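Local coordinates for protein glycerol dehydratase (Clostridium butyricum, PDB 1R9D) that probably dehydrates glycerol without vitamin B12, as a lyase of the glycyl radical enzyme family, at residues F498-H501 / M502-D506. Sequence-based numbering, arbitrary orientation.
Sequences FVKH and MCCAD
V499 meets M502 and C503 along one face of the long helix 484-516, about one turn apart, a local i to i+3 and i to i+4 contact in a largely buried part of the subunit. Four successive backbone bonds carry the turn. M502 N donates to F498 O, C503 N to V499 O, C504 N to K500 O, and A505 N to H501 O. The bond from C503 is the straightest, with an N-H...O angle of 165°.

On one side, V499 CG1 lies 4.1 Å from C503 SG. The same methyl is 4.3 Å from M502 CE. With CG1 anti to the backbone N (chi1 171°), that one branch meets both residues. The M502 chain is extended as far as SD and then bends at chi3 (71°), which turns CE back to the valine. V499 and M502 both also pack on F451 of strand 449-452 and on Y620 of helix 607-624.

C504 holds SG beside its own backbone N, with SG 3.1 Å from K500 O. SG is 4.3 Å from K500 CG. A505 CB rests 3.3 Å from H501 O. H501 ND1 is hydrogen-bonded to T143 OG1 on helix 141-147, which A505 also touches. K500 packs on I194 of the second subunit.

This is the regular i to i+4 bonding of an alpha-helix, here packed against helices 141-147 and 607-624 and strand 449-452 in a chain of the pyruvate formate lyase-like family.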
loop_
_atom_site.group_PDB
_atom_site.type_symbol
_atom_site.label_atom_id
_atom_site.label_comp_id
_atom_site.label_asym_id
_atom_site.label_seq_id
_atom_site.Cartn_x
_atom_site.Cartn_y
_atom_site.Cartn_z
ATOM N N PHE A 498 -15.077 -21.884 -12.864
ATOM C CA PHE A 498 -15.158 -20.526 -13.383
ATOM C C PHE A 498 -15.646 -19.484 -12.384
ATOM O O PHE A 498 -15.222 -18.330 -12.448
ATOM C CB PHE A 498 -15.994 -20.514 -14.663
ATOM C CG PHE A 498 -15.310 -21.185 -15.819
ATOM C CD1 PHE A 498 -14.256 -20.558 -16.477
ATOM C CD2 PHE A 498 -15.665 -22.474 -16.202
ATOM C CE1 PHE A 498 -13.557 -21.206 -17.501
ATOM C CE2 PHE A 498 -14.971 -23.134 -17.226
ATOM C CZ PHE A 498 -13.917 -22.497 -17.874
ATOM N N VAL A 499 -16.518 -19.869 -11.457
ATOM C CA VAL A 499 -16.977 -18.906 -10.464
ATOM C C VAL A 499 -15.786 -18.567 -9.565
ATOM O O VAL A 499 -15.609 -17.422 -9.163
ATOM C CB VAL A 499 -18.136 -19.458 -9.603
ATOM C CG1 VAL A 499 -18.432 -18.502 -8.454
ATOM C CG2 VAL A 499 -19.384 -19.614 -10.462
ATOM N N LYS A 500 -14.958 -19.565 -9.269
ATOM C CA LYS A 500 -13.788 -19.340 -8.431
ATOM C C LYS A 500 -12.879 -18.272 -9.044
ATOM O O LYS A 500 -12.458 -17.335 -8.365
ATOM C CB LYS A 500 -12.986 -20.634 -8.257
ATOM C CG LYS A 500 -11.815 -20.488 -7.295
ATOM C CD LYS A 500 -10.587 -21.259 -7.752
ATOM C CE LYS A 500 -10.844 -22.749 -7.855
ATOM N NZ LYS A 500 -9.609 -23.478 -8.275
ATOM N N HIS A 501 -12.578 -18.403 -10.331
ATOM C CA HIS A 501 -11.701 -17.427 -10.970
ATOM C C HIS A 501 -12.325 -16.054 -11.182
ATOM O O HIS A 501 -11.619 -15.046 -11.185
ATOM C CB HIS A 501 -11.147 -18.009 -12.271
ATOM C CG HIS A 501 -10.129 -19.082 -12.038
ATOM N ND1 HIS A 501 -8.892 -18.820 -11.489
ATOM C CD2 HIS A 501 -10.198 -20.427 -12.185
ATOM C CE1 HIS A 501 -8.244 -19.958 -11.304
ATOM N NE2 HIS A 501 -9.014 -20.948 -11.718
ATOM N N MET A 502 -13.644 -16.004 -11.337
ATOM C CA MET A 502 -14.329 -14.729 -11.503
ATOM C C MET A 502 -14.223 -13.957 -10.187
ATOM O O MET A 502 -13.927 -12.760 -10.169
ATOM C CB MET A 502 -15.807 -14.950 -11.849
ATOM C CG MET A 502 -16.667 -13.692 -11.734
ATOM S SD MET A 502 -18.404 -13.961 -12.141
ATOM C CE MET A 502 -18.940 -14.929 -10.720
ATOM N N CYS A 503 -14.456 -14.648 -9.076
ATOM C CA CYS A 503 -14.387 -13.992 -7.778
ATOM C C CYS A 503 -12.961 -13.589 -7.414
ATOM O O CYS A 503 -12.739 -12.529 -6.817
ATOM C CB CYS A 503 -15.012 -14.892 -6.709
ATOM S SG CYS A 503 -16.804 -15.039 -6.940
ATOM N N CYS A 504 -11.990 -14.414 -7.788
ATOM C CA CYS A 504 -10.593 -14.087 -7.516
ATOM C C CYS A 504 -10.195 -12.861 -8.337
ATOM O O CYS A 504 -9.513 -11.968 -7.833
ATOM C CB CYS A 504 -9.681 -15.270 -7.860
ATOM S SG CYS A 504 -9.899 -16.694 -6.757
ATOM N N ALA A 505 -10.630 -12.816 -9.597
ATOM C CA ALA A 505 -10.326 -11.679 -10.472
ATOM C C ALA A 505 -10.919 -10.401 -9.874
ATOM O O ALA A 505 -10.264 -9.352 -9.844
ATOM C CB ALA A 505 -10.897 -11.921 -11.873
ATOM N N ASP A 506 -12.160 -10.490 -9.404
ATOM C CA ASP A 506 -12.826 -9.352 -8.780
ATOM C C ASP A 506 -12.016 -8.861 -7.581
ATOM O O ASP A 506 -11.821 -7.655 -7.402
ATOM C CB ASP A 506 -14.225 -9.746 -8.301
ATOM C CG ASP A 506 -15.301 -9.442 -9.324
ATOM O OD1 ASP A 506 -16.397 -10.027 -9.213
ATOM O OD2 ASP A 506 -15.063 -8.603 -10.222
#